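PDB 4EIV: deoxyribose-phosphate aldolase from Toxoplasma gondii, which belongs to the aldolases built on a closed eight-stranded parallel beta/alpha barrel and assembles here from two chains. Local coordinates for residues K49-A52 with A56-G59; F29-A34 with G233-V238; Y18-S23 with E284-V289; D240-E245 with L276-D281; A205-M210 with F255-R260. One frame throughout, in Å; residues are numbered along the deposited sequence.

Contact 1: K49-A52 with A56-G59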
# COMPACT_ATOMS: atom_id res chain seq x y z
N LYS A 49 -9.96 -22.50 4.22
CA LYS A 49 -10.98 -22.14 3.25
C LYS A 49 -11.35 -20.67 3.32
O LYS A 49 -11.49 -20.02 2.28
CB LYS A 49 -12.20 -23.04 3.44
CG LYS A 49 -11.93 -24.45 2.93
CD LYS A 49 -12.99 -25.44 3.34
CE LYS A 49 -12.60 -26.86 2.95
NZ LYS A 49 -13.55 -27.89 3.46
N ILE A 50 -11.48 -20.13 4.53
CA ILE A 50 -11.80 -18.70 4.70
C ILE A 50 -10.55 -17.85 4.37
O ILE A 50 -10.66 -16.80 3.76
CB ILE A 50 -12.36 -18.37 6.10
CG1 ILE A 50 -13.62 -19.21 6.36
CG2 ILE A 50 -12.64 -16.87 6.22
CD1 ILE A 50 -14.73 -19.05 5.34
N ALA A 51 -9.37 -18.33 4.74
CA ALA A 51 -8.12 -17.65 4.40
C ALA A 51 -7.93 -17.49 2.88
O ALA A 51 -7.57 -16.42 2.40
CB ALA A 51 -6.91 -18.42 4.98
N ALA A 52 -8.25 -18.55 2.14
CA ALA A 52 -7.99 -18.60 0.71
C ALA A 52 -9.10 -18.06 -0.19
O ALA A 52 -8.88 -17.94 -1.39
CB ALA A 52 -7.64 -20.04 0.29
N ALA A 56 -7.65 -13.57 -1.29
CA ALA A 56 -6.93 -14.35 -0.30
C ALA A 56 -6.08 -13.49 0.61
O ALA A 56 -5.53 -12.46 0.19
CB ALA A 56 -6.04 -15.36 -0.99
N ILE A 57 -5.95 -13.94 1.84
CA ILE A 57 -5.05 -13.31 2.79
C ILE A 57 -3.62 -13.78 2.49
O ILE A 57 -3.40 -14.53 1.53
CB ILE A 57 -5.44 -13.58 4.25
CG1 ILE A 57 -5.31 -15.06 4.64
CG2 ILE A 57 -6.85 -13.02 4.53
CD1 ILE A 57 -5.45 -15.35 6.12
N VAL A 58 -2.65 -13.36 3.30
CA VAL A 58 -1.27 -13.73 3.00
C VAL A 58 -1.01 -15.23 3.24
O VAL A 58 -0.40 -15.90 2.42
CB VAL A 58 -0.25 -12.91 3.85
CG1 VAL A 58 1.17 -13.29 3.48
CG2 VAL A 58 -0.48 -11.39 3.65
N GLY A 59 -1.42 -15.73 4.38
CA GLY A 59 -1.13 -17.10 4.74
C GLY A 59 -1.76 -17.60 6.01
O GLY A 59 -2.59 -16.93 6.64
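The carbonyl O of A51 and the backbone N of I57, 3.0 Å apart, form the hydrogen bond that ties the C-terminal part of helix 41-52 to the chain leaving it. The bond is nearly straight, with 171° at the hydrogen, and the donor lies close to the C=O axis. A second, softer polar contact converges on the same oxygen: A56 CA stands 3.5 Å from A51 O in a CA-H...O arrangement. One helix carbonyl thus steers two successive residues of the connection.

Apolar contact runs alongside. I57 sets CG1 between its own backbone N and carbonyl carbon (chi1 66°), which swings that branch toward the helix and lays its tip on the methyl of A51, with I57 CD1 3.6 Å from A51 CB. The same CG1 passes 3.5 Å from A51 O, beside the hydrogen-bonded amide. The methyl of A56 rests more loosely near the helix end, A56 CB being 3.9 Å from A52 O.

Around this turn the barrel closes in. A51 and I57 both pack on V32 of strand 30-34, and I57 also meets F30, L276 and R280, the last two on helix 273-284. V58 bonds through its backbone to F30 and K85, while G59 pairs with V32 as strand 59-62 enters the parallel sheet between strands 30-34 and 85-90.

Contact 2: F29-A34 with G233-V238; sequences FFEVAA and GIKIEV
E31 and K235 meet inside the barrel through a salt bridge, with K235 NZ 2.8 Å from E31 OE1. The ammonium comes to the anti side of that oxygen and lies 28° out of the carboxylate plane. K235 CD and CE also lie near, each 3.2 Å from E31 OE1. Water 1 adds a second link: it accepts from K235 NZ at 2.8 Å and donates to the backbone O of E31 at 2.9 Å, tying the ammonium to main chain as well as side chain. The same ammonium also makes a salt bridge to E118.

Reach explains the meeting. The two strands have no direct backbone bond here, since strand 267-271 lies between them in the barrel, and K235 spans the gap by extending fully, its CG opposite the backbone N (chi1 174°). One shell further out, the other oxygen of E31, OE2, is paired with both K154 and R268.

The result is a chain of alternating charges across the barrel interior. E31 OE1, E118 OE1 and water 1 together define where the ammonium sits, and the flanking bonds of OE2 hold the E31 carboxylate in place. The like-charged oxygens of E31 and E118 lie close together, and K235, bonded to both, probably offsets their repulsion.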
# COMPACT_ATOMS: atom_id res chain seq x y z
N PHE A 29 -2.73 -8.09 4.67
CA PHE A 29 -1.63 -8.29 5.62
C PHE A 29 -1.79 -9.53 6.50
O PHE A 29 -0.87 -9.88 7.24
CB PHE A 29 -1.56 -7.13 6.63
CG PHE A 29 -1.42 -5.77 6.02
CD1 PHE A 29 -0.61 -5.56 4.91
CD2 PHE A 29 -2.06 -4.68 6.61
CE1 PHE A 29 -0.48 -4.29 4.38
CE2 PHE A 29 -1.91 -3.40 6.07
CZ PHE A 29 -1.10 -3.21 4.96
N PHE A 30 -2.94 -10.19 6.41
CA PHE A 30 -3.30 -11.17 7.43
C PHE A 30 -2.72 -12.54 7.29
O PHE A 30 -2.66 -13.11 6.20
CB PHE A 30 -4.85 -11.26 7.52
CG PHE A 30 -5.39 -11.61 8.89
CD1 PHE A 30 -5.51 -10.63 9.86
CD2 PHE A 30 -5.78 -12.89 9.22
CE1 PHE A 30 -6.00 -10.93 11.09
CE2 PHE A 30 -6.28 -13.19 10.48
CZ PHE A 30 -6.37 -12.21 11.41
N GLU A 31 -2.31 -13.07 8.45
CA GLU A 31 -1.84 -14.45 8.57
C GLU A 31 -2.63 -15.06 9.72
O GLU A 31 -2.46 -14.70 10.88
CB GLU A 31 -0.33 -14.48 8.82
CG GLU A 31 0.48 -14.01 7.63
CD GLU A 31 1.96 -13.92 7.86
OE1 GLU A 31 2.38 -13.73 9.01
OE2 GLU A 31 2.72 -14.04 6.88
N VAL A 32 -3.52 -15.99 9.38
CA VAL A 32 -4.40 -16.58 10.38
C VAL A 32 -3.73 -17.76 11.09
O VAL A 32 -3.03 -18.54 10.47
CB VAL A 32 -5.75 -17.02 9.73
CG1 VAL A 32 -5.57 -18.17 8.73
CG2 VAL A 32 -6.80 -17.34 10.80
N ALA A 33 -3.94 -17.84 12.40
CA ALA A 33 -3.38 -18.89 13.22
C ALA A 33 -4.26 -20.14 13.29
O ALA A 33 -5.47 -20.04 13.48
CB ALA A 33 -3.15 -18.36 14.64
N ALA A 34 -3.64 -21.31 13.18
CA ALA A 34 -4.27 -22.60 13.46
C ALA A 34 -3.14 -23.43 14.11
O ALA A 34 -2.63 -24.38 13.51
CB ALA A 34 -4.82 -23.25 12.19
N GLY A 233 10.96 -7.03 8.21
CA GLY A 233 9.60 -6.70 8.50
C GLY A 233 9.19 -6.82 9.94
O GLY A 233 9.92 -7.34 10.79
N ILE A 234 8.01 -6.28 10.23
CA ILE A 234 7.40 -6.44 11.55
C ILE A 234 6.04 -7.10 11.38
O ILE A 234 5.26 -6.75 10.49
CB ILE A 234 7.23 -5.11 12.33
CG1 ILE A 234 6.76 -5.39 13.76
CG2 ILE A 234 6.21 -4.23 11.67
CD1 ILE A 234 6.67 -4.14 14.60
N LYS A 235 5.80 -8.11 12.21
CA LYS A 235 4.51 -8.80 12.29
C LYS A 235 3.89 -8.53 13.65
O LYS A 235 4.49 -8.87 14.69
CB LYS A 235 4.65 -10.31 12.06
CG LYS A 235 3.38 -11.09 12.27
CD LYS A 235 3.44 -12.51 11.78
CE LYS A 235 2.20 -13.29 12.16
NZ LYS A 235 2.21 -14.67 11.59
N ILE A 236 2.71 -7.92 13.65
CA ILE A 236 1.96 -7.59 14.84
C ILE A 236 0.94 -8.70 15.03
O ILE A 236 0.03 -8.87 14.22
CB ILE A 236 1.30 -6.21 14.71
CG1 ILE A 236 2.35 -5.12 14.46
CG2 ILE A 236 0.51 -5.88 15.95
CD1 ILE A 236 1.81 -3.71 14.31
N GLU A 237 1.19 -9.53 16.05
CA GLU A 237 0.31 -10.66 16.39
C GLU A 237 -0.64 -10.19 17.48
O GLU A 237 -0.20 -9.77 18.55
CB GLU A 237 1.15 -11.87 16.80
CG GLU A 237 0.36 -13.18 17.00
CD GLU A 237 -0.43 -13.24 18.28
OE1 GLU A 237 -1.60 -13.63 18.19
OE2 GLU A 237 0.12 -12.89 19.36
N VAL A 238 -1.93 -10.17 17.16
CA VAL A 238 -2.94 -9.52 18.00
C VAL A 238 -3.83 -10.44 18.77
O VAL A 238 -4.78 -9.98 19.41
CB VAL A 238 -3.79 -8.53 17.16
CG1 VAL A 238 -2.90 -7.50 16.46
CG2 VAL A 238 -4.65 -9.26 16.15
O HOH W 1 -0.18 -16.05 12.11

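Contact 3: Y18-S23 with E284-V289; sequences YKQFTS and ESWDSV
Q20 sends its side chain away from helix 17-27 with CG beside the backbone N (chi1 -67°) and everything beyond extended, which carries the amide to S285 and W286 in the C-terminal tail. W286 puts CG opposite its own backbone N, its CB facing Q20 and the far part of the ring leading away.

The amide nitrogen is held twice. Q20 NE2 donates to S285 OG at 3.0 Å with 162° at the hydrogen, the hydroxyl lying nearly in the amide plane, and it also donates to water 2 at 2.9 Å. That water passes a hydrogen on to S285 O at 3.2 Å, and Q20 NE2, water 2 and S285, through its OG and its carbonyl O, close a small ring. S285 OG is itself bonded to the carbonyl of C282, which gives the hydroxyl a second partner.

The other half of the amide packs against the tryptophan. Q20 OE1 lies at the indole edge, 3.5 Å from W286 CD1, with amide and ring planes 74° apart, while Q20 CD sits 3.8 Å from W286 CB. W286 NE1 finds its partner in D248 of the second subunit.

This is a surface join near the subunit boundary of a beta/alpha barrel, in which the helix preceding the first barrel strand meets the tail that follows the last barrel helix, so that segments near the two modelled ends of the chain meet.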
# COMPACT_ATOMS: atom_id res chain seq x y z
N TYR A 18 -15.51 3.11 5.10
CA TYR A 18 -14.30 3.21 5.89
C TYR A 18 -13.93 1.88 6.54
O TYR A 18 -12.77 1.48 6.52
CB TYR A 18 -14.43 4.33 6.91
CG TYR A 18 -14.82 5.64 6.25
CD1 TYR A 18 -13.92 6.31 5.43
CD2 TYR A 18 -16.07 6.22 6.47
CE1 TYR A 18 -14.25 7.50 4.81
CE2 TYR A 18 -16.41 7.42 5.85
CZ TYR A 18 -15.48 8.05 5.04
OH TYR A 18 -15.79 9.24 4.44
N LYS A 19 -14.92 1.20 7.10
CA LYS A 19 -14.69 -0.12 7.68
C LYS A 19 -14.34 -1.11 6.57
O LYS A 19 -13.46 -1.94 6.75
CB LYS A 19 -15.90 -0.59 8.49
CG LYS A 19 -16.13 0.22 9.75
CD LYS A 19 -17.43 -0.15 10.46
CE LYS A 19 -17.67 0.66 11.73
NZ LYS A 19 -19.04 0.45 12.26
N GLN A 20 -15.04 -1.02 5.44
CA GLN A 20 -14.78 -1.91 4.31
C GLN A 20 -13.36 -1.75 3.78
O GLN A 20 -12.69 -2.75 3.52
CB GLN A 20 -15.81 -1.68 3.20
CG GLN A 20 -17.22 -2.11 3.61
CD GLN A 20 -18.33 -1.47 2.80
OE1 GLN A 20 -18.11 -0.52 2.06
NE2 GLN A 20 -19.54 -2.01 2.93
N PHE A 21 -12.88 -0.51 3.70
CA PHE A 21 -11.52 -0.27 3.22
C PHE A 21 -10.48 -0.79 4.23
O PHE A 21 -9.49 -1.40 3.87
CB PHE A 21 -11.28 1.22 2.92
CG PHE A 21 -9.83 1.54 2.71
CD1 PHE A 21 -9.12 0.98 1.67
CD2 PHE A 21 -9.16 2.36 3.61
CE1 PHE A 21 -7.75 1.25 1.54
CE2 PHE A 21 -7.84 2.62 3.49
CZ PHE A 21 -7.12 2.07 2.48
N THR A 22 -10.74 -0.54 5.50
CA THR A 22 -9.83 -1.00 6.55
C THR A 22 -9.79 -2.51 6.56
O THR A 22 -8.70 -3.10 6.64
CB THR A 22 -10.25 -0.43 7.93
OG1 THR A 22 -10.27 0.99 7.83
CG2 THR A 22 -9.29 -0.86 9.04
N SER A 23 -10.95 -3.15 6.45
CA SER A 23 -11.00 -4.62 6.40
C SER A 23 -10.21 -5.17 5.21
O SER A 23 -9.44 -6.11 5.36
CB SER A 23 -12.44 -5.11 6.30
OG SER A 23 -13.19 -4.77 7.45
N GLU A 284 -16.91 -8.20 2.41
CA GLU A 284 -17.93 -8.74 1.52
C GLU A 284 -19.20 -7.90 1.46
O GLU A 284 -20.02 -8.09 0.57
CB GLU A 284 -18.22 -10.21 1.85
CG GLU A 284 -17.06 -11.11 1.45
CD GLU A 284 -17.23 -12.56 1.86
OE1 GLU A 284 -18.26 -12.89 2.50
OE2 GLU A 284 -16.33 -13.36 1.53
N SER A 285 -19.38 -6.97 2.39
CA SER A 285 -20.52 -6.06 2.34
C SER A 285 -20.34 -4.92 1.32
O SER A 285 -21.30 -4.21 1.01
CB SER A 285 -20.87 -5.51 3.72
OG SER A 285 -19.90 -4.63 4.24
N TRP A 286 -19.12 -4.73 0.80
CA TRP A 286 -18.87 -3.71 -0.20
C TRP A 286 -19.39 -4.16 -1.58
O TRP A 286 -19.16 -5.30 -1.99
CB TRP A 286 -17.37 -3.40 -0.27
CG TRP A 286 -17.01 -2.40 -1.32
CD1 TRP A 286 -17.27 -1.06 -1.30
CD2 TRP A 286 -16.31 -2.65 -2.55
NE1 TRP A 286 -16.80 -0.47 -2.45
CE2 TRP A 286 -16.21 -1.42 -3.23
CE3 TRP A 286 -15.79 -3.80 -3.15
CZ2 TRP A 286 -15.59 -1.30 -4.47
CZ3 TRP A 286 -15.17 -3.67 -4.38
CH2 TRP A 286 -15.08 -2.44 -5.03
N ASP A 287 -20.08 -3.27 -2.30
CA ASP A 287 -20.63 -3.57 -3.63
C ASP A 287 -19.60 -3.24 -4.72
O ASP A 287 -19.29 -2.07 -4.97
CB ASP A 287 -21.92 -2.76 -3.85
CG ASP A 287 -22.64 -3.09 -5.16
OD1 ASP A 287 -22.23 -4.04 -5.88
OD2 ASP A 287 -23.63 -2.39 -5.46
N SER A 288 -19.08 -4.28 -5.37
CA SER A 288 -18.08 -4.13 -6.43
C SER A 288 -18.69 -3.80 -7.79
O SER A 288 -17.97 -3.39 -8.71
CB SER A 288 -17.29 -5.43 -6.61
OG SER A 288 -18.07 -6.40 -7.31
N VAL A 289 -20.00 -4.02 -7.93
CA VAL A 289 -20.68 -3.85 -9.21
C VAL A 289 -20.99 -2.38 -9.48
O VAL A 289 -21.84 -1.78 -8.82
CB VAL A 289 -21.98 -4.71 -9.29
CG1 VAL A 289 -22.60 -4.62 -10.67
CG2 VAL A 289 -21.68 -6.18 -8.94
O HOH W 2 -22.19 -1.31 2.05

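Contact 4: D240-E245 with L276-D281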
# COMPACT_ATOMS: atom_id res chain seq x y z
N ASP A 240 -6.76 -12.55 19.87
CA ASP A 240 -8.18 -12.67 19.54
C ASP A 240 -8.96 -11.36 19.62
O ASP A 240 -10.19 -11.37 19.78
CB ASP A 240 -8.81 -13.78 20.40
CG ASP A 240 -8.22 -15.15 20.08
OD1 ASP A 240 -7.59 -15.76 20.98
OD2 ASP A 240 -8.34 -15.58 18.89
N VAL A 241 -8.27 -10.24 19.50
CA VAL A 241 -8.94 -8.94 19.49
C VAL A 241 -9.78 -8.74 18.22
O VAL A 241 -9.63 -9.47 17.23
CB VAL A 241 -7.96 -7.76 19.62
CG1 VAL A 241 -7.20 -7.86 20.97
CG2 VAL A 241 -7.03 -7.70 18.45
N HIS A 242 -10.64 -7.73 18.27
CA HIS A 242 -11.52 -7.39 17.14
C HIS A 242 -10.87 -6.42 16.14
O HIS A 242 -9.77 -5.91 16.35
CB HIS A 242 -12.82 -6.79 17.67
CG HIS A 242 -13.57 -7.70 18.58
ND1 HIS A 242 -14.24 -8.80 18.11
CD2 HIS A 242 -13.79 -7.66 19.92
CE1 HIS A 242 -14.82 -9.43 19.13
NE2 HIS A 242 -14.56 -8.75 20.23
N MET A 243 -11.58 -6.18 15.04
CA MET A 243 -11.07 -5.31 13.99
C MET A 243 -10.72 -3.90 14.47
O MET A 243 -9.70 -3.36 14.04
CB MET A 243 -12.05 -5.24 12.81
CG MET A 243 -11.55 -4.40 11.64
SD MET A 243 -12.58 -4.45 10.17
CE MET A 243 -14.07 -3.69 10.78
N ALA A 244 -11.51 -3.31 15.35
CA ALA A 244 -11.21 -1.95 15.81
C ALA A 244 -9.85 -1.82 16.49
O ALA A 244 -9.07 -0.90 16.19
CB ALA A 244 -12.30 -1.47 16.74
N GLU A 245 -9.55 -2.76 17.37
CA GLU A 245 -8.26 -2.77 18.06
C GLU A 245 -7.13 -2.98 17.05
O GLU A 245 -6.05 -2.40 17.16
CB GLU A 245 -8.20 -3.87 19.13
CG GLU A 245 -9.02 -3.60 20.41
CD GLU A 245 -10.54 -3.77 20.29
OE1 GLU A 245 -11.24 -3.48 21.28
OE2 GLU A 245 -11.05 -4.20 19.23
N LEU A 276 -10.40 -13.09 11.40
CA LEU A 276 -10.43 -13.29 9.95
C LEU A 276 -11.85 -13.23 9.41
O LEU A 276 -12.13 -12.55 8.42
CB LEU A 276 -9.77 -14.62 9.57
CG LEU A 276 -9.88 -15.01 8.10
CD1 LEU A 276 -9.32 -13.90 7.19
CD2 LEU A 276 -9.22 -16.36 7.85
N LYS A 277 -12.77 -13.93 10.08
CA LYS A 277 -14.16 -13.91 9.65
C LYS A 277 -14.79 -12.51 9.78
O LYS A 277 -15.54 -12.11 8.91
CB LYS A 277 -14.97 -14.98 10.38
CG LYS A 277 -14.59 -16.41 9.93
CD LYS A 277 -15.39 -17.53 10.60
CE LYS A 277 -14.96 -17.75 12.05
NZ LYS A 277 -15.68 -18.90 12.65
N GLU A 278 -14.45 -11.76 10.82
CA GLU A 278 -14.95 -10.40 10.98
C GLU A 278 -14.47 -9.54 9.80
O GLU A 278 -15.24 -8.78 9.21
CB GLU A 278 -14.47 -9.77 12.29
CG GLU A 278 -15.05 -8.35 12.50
CD GLU A 278 -14.55 -7.63 13.74
OE1 GLU A 278 -13.60 -8.09 14.40
OE2 GLU A 278 -15.15 -6.59 14.07
N LEU A 279 -13.21 -9.70 9.43
CA LEU A 279 -12.65 -8.91 8.34
C LEU A 279 -13.33 -9.25 7.03
O LEU A 279 -13.75 -8.35 6.29
CB LEU A 279 -11.15 -9.16 8.20
CG LEU A 279 -10.26 -8.75 9.38
CD1 LEU A 279 -8.81 -9.16 9.10
CD2 LEU A 279 -10.34 -7.26 9.67
N ARG A 280 -13.45 -10.54 6.75
CA ARG A 280 -14.01 -10.98 5.48
C ARG A 280 -15.49 -10.61 5.37
O ARG A 280 -15.95 -10.16 4.31
CB ARG A 280 -13.74 -12.46 5.22
CG ARG A 280 -13.87 -12.73 3.75
CD ARG A 280 -13.40 -14.07 3.31
NE ARG A 280 -11.95 -14.31 3.33
CZ ARG A 280 -11.06 -13.77 2.49
NH1 ARG A 280 -11.38 -12.80 1.63
NH2 ARG A 280 -9.81 -14.17 2.55
N ASP A 281 -16.24 -10.77 6.46
CA ASP A 281 -17.65 -10.38 6.47
C ASP A 281 -17.81 -8.89 6.16
O ASP A 281 -18.71 -8.49 5.41
CB ASP A 281 -18.31 -10.76 7.80
CG ASP A 281 -18.47 -12.28 7.98
OD1 ASP A 281 -18.17 -13.06 7.03
OD2 ASP A 281 -18.88 -12.71 9.07
O HOH W 3 -13.30 -10.62 15.62
O HOH W 4 -14.36 -4.38 15.77
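E278 and M243 carry this contact, in which the N-terminus of helix 243-257 is met by a carboxylate from helix 273-284, the next helix of the beta/alpha barrel. E278 stretches out fully, with CG opposite the backbone N (chi1 -177°), and its OE1 accepts the backbone N-H of M243, 2.9 Å from M243 N with 152° at the hydrogen. The donor stands well above the carboxylate plane, not within it. M243 is the first helical residue after H242, which occupies the N-cap position.

The second oxygen reaches the following amide through solvent. Water 4 accepts from A244 N at 3.1 Å and donates to E278 OE2 at 2.9 Å. Two successive N-H groups of the opening turn are therefore served by one carboxylate, a placement in which its negative charge would probably interact well with the helix dipole.

Around this polar centre the fit is close. M243 CB is 3.6 Å from E278 CD, and H242 sets its ring edge-on to E278 OE1, the ring and carboxylate planes being 81° apart. Water 3 donates to E278 OE1 at 2.8 Å and is also hydrogen-bonded to H242 ND1.

L279 supplies the apolar half. Beyond it lie L26 and L27 of helix 17-27, while M243 also packs on Y18 of the second subunit. The M243 chain bends at its last torsion, and as it passes obliquely over L279 the sulphur SD comes within 3.6 Å of L279 CD2.

Contact 5: A205-M210 with F255-R260; sequences ALREYM and FENGPR
The planes of the R207 guanidinium and the N257 side-chain amide are 30° apart; water 5 lies at the guanidinium edge, in its plane, while E256 O and N257 OD1 approach obliquely, neither over a face nor at the edge. Water 5 accepts from R207 NE at a short 2.6 Å and donates to N257 OD1 at 3.0 Å. Direct contact is poorer: R207 NH2 is 3.0 Å from N257 OD1, but with only 121° at the hydrogen the bond is weak. The backbone O of E256 is also 3.0 Å from R207 NH2.

A kink brings the arginine here. Its first two torsions run extended from helix 196-210, and the bend at chi3 (-47°) then turns the guanidinium over the end of helix 243-257. N257 is steadied from its other end, where ND2 bonds to S203 on the same helix as R207. G258 is the first residue to leave helical angles; at its phi and psi a CB would press on the carbonyl O of N257.

Helix 243-257 thus presents a side-chain oxygen, and next to it a main-chain one, to a positive group at its C-terminal end. The charge would probably suit the negative end of the helix dipole. With one weak direct bond and a bridging water, this surface contact relies substantially on solvent.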
# COMPACT_ATOMS: atom_id res chain seq x y z
N ALA A 205 13.91 -0.65 17.76
CA ALA A 205 14.99 -1.60 17.55
C ALA A 205 15.29 -1.79 16.07
O ALA A 205 16.46 -1.79 15.64
CB ALA A 205 14.66 -2.95 18.19
N LEU A 206 14.25 -1.96 15.27
CA LEU A 206 14.44 -2.14 13.85
C LEU A 206 15.01 -0.88 13.18
O LEU A 206 15.90 -0.98 12.34
CB LEU A 206 13.14 -2.55 13.20
CG LEU A 206 13.20 -2.80 11.71
CD1 LEU A 206 14.32 -3.76 11.33
CD2 LEU A 206 11.86 -3.31 11.25
N ARG A 207 14.51 0.29 13.57
CA ARG A 207 14.99 1.57 13.01
C ARG A 207 16.49 1.71 13.26
O ARG A 207 17.25 2.03 12.35
CB ARG A 207 14.24 2.74 13.65
CG ARG A 207 14.61 4.12 13.08
CD ARG A 207 13.71 5.26 13.58
NE ARG A 207 12.29 4.87 13.50
CZ ARG A 207 11.48 4.60 14.53
NH1 ARG A 207 11.87 4.74 15.80
NH2 ARG A 207 10.23 4.22 14.30
N GLU A 208 16.90 1.45 14.50
CA GLU A 208 18.30 1.58 14.87
C GLU A 208 19.18 0.54 14.23
O GLU A 208 20.31 0.82 13.88
CB GLU A 208 18.45 1.55 16.38
CG GLU A 208 17.81 2.76 17.01
CD GLU A 208 17.87 2.75 18.52
OE1 GLU A 208 17.50 3.79 19.10
OE2 GLU A 208 18.29 1.73 19.12
N TYR A 209 18.65 -0.67 14.06
CA TYR A 209 19.40 -1.73 13.41
C TYR A 209 19.68 -1.37 11.95
O TYR A 209 20.80 -1.61 11.43
CB TYR A 209 18.63 -3.04 13.51
CG TYR A 209 19.41 -4.19 12.96
CD1 TYR A 209 20.44 -4.76 13.69
CD2 TYR A 209 19.15 -4.68 11.69
CE1 TYR A 209 21.18 -5.81 13.19
CE2 TYR A 209 19.88 -5.73 11.17
CZ TYR A 209 20.89 -6.29 11.93
OH TYR A 209 21.63 -7.33 11.42
N MET A 210 18.69 -0.77 11.29
CA MET A 210 18.85 -0.37 9.88
C MET A 210 19.87 0.74 9.66
O MET A 210 20.49 0.80 8.59
CB MET A 210 17.51 0.05 9.27
CG MET A 210 16.47 -1.05 9.20
SD MET A 210 16.99 -2.57 8.39
CE MET A 210 15.37 -3.17 7.90
N PHE A 255 2.38 6.35 11.69
CA PHE A 255 2.95 7.45 12.44
C PHE A 255 4.41 7.19 12.81
O PHE A 255 5.26 8.06 12.64
CB PHE A 255 2.11 7.75 13.69
CG PHE A 255 2.53 8.99 14.41
CD1 PHE A 255 2.24 10.24 13.88
CD2 PHE A 255 3.23 8.92 15.60
CE1 PHE A 255 2.63 11.40 14.54
CE2 PHE A 255 3.63 10.08 16.27
CZ PHE A 255 3.32 11.32 15.73
N GLU A 256 4.70 5.99 13.32
CA GLU A 256 6.06 5.70 13.77
C GLU A 256 7.01 5.26 12.68
O GLU A 256 8.18 5.64 12.71
CB GLU A 256 6.06 4.63 14.86
CG GLU A 256 5.23 5.00 16.08
CD GLU A 256 5.58 4.14 17.28
OE1 GLU A 256 6.75 3.69 17.37
OE2 GLU A 256 4.70 3.94 18.15
N ASN A 257 6.52 4.48 11.72
CA ASN A 257 7.37 3.89 10.69
C ASN A 257 7.14 4.38 9.28
O ASN A 257 7.86 3.98 8.37
CB ASN A 257 7.21 2.37 10.77
CG ASN A 257 7.63 1.84 12.13
OD1 ASN A 257 8.68 2.23 12.64
ND2 ASN A 257 6.80 0.96 12.73
N GLY A 258 6.15 5.24 9.09
CA GLY A 258 5.86 5.82 7.79
C GLY A 258 4.82 5.07 6.98
O GLY A 258 4.62 3.87 7.15
N PRO A 259 4.17 5.77 6.03
CA PRO A 259 3.17 5.11 5.21
C PRO A 259 3.70 3.94 4.40
O PRO A 259 2.97 2.96 4.16
CB PRO A 259 2.64 6.25 4.31
CG PRO A 259 3.65 7.32 4.40
CD PRO A 259 4.29 7.20 5.73
N ARG A 260 4.96 4.00 4.00
CA ARG A 260 5.56 2.92 3.23
C ARG A 260 5.83 1.66 4.05
O ARG A 260 6.16 0.62 3.49
CB ARG A 260 6.84 3.41 2.57
CG ARG A 260 6.61 4.48 1.52
CD ARG A 260 7.93 4.98 0.94
NE ARG A 260 7.73 5.95 -0.14
CZ ARG A 260 7.42 7.24 0.03
NH1 ARG A 260 7.26 8.02 -1.04
NH2 ARG A 260 7.25 7.76 1.25
O HOH W 5 10.74 4.04 11.53

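How the contacts relate
Contact 2 lies nearest the middle of the barrel, its centre about 4 Å from that of the chain, and the others lie farther out. Contact 1 adjoins it directly through shared backbone bonds, their centres about 12 Å apart, and contact 4 packs on it where F30 CD1 is 3.7 Å from L279 CD1. L276 also joins contacts 1 and 4, its CD2 lying 3.7 Å from A51 N. Contacts 4 and 5 sit at opposite ends of helix 243-257, centres about 26 Å apart. Contacts 3, 4 and 5 all touch the second subunit. A bound beta-mercaptoethanol lies about 4 Å from the S285 side chain, and one lies about 5 Å from that of M243.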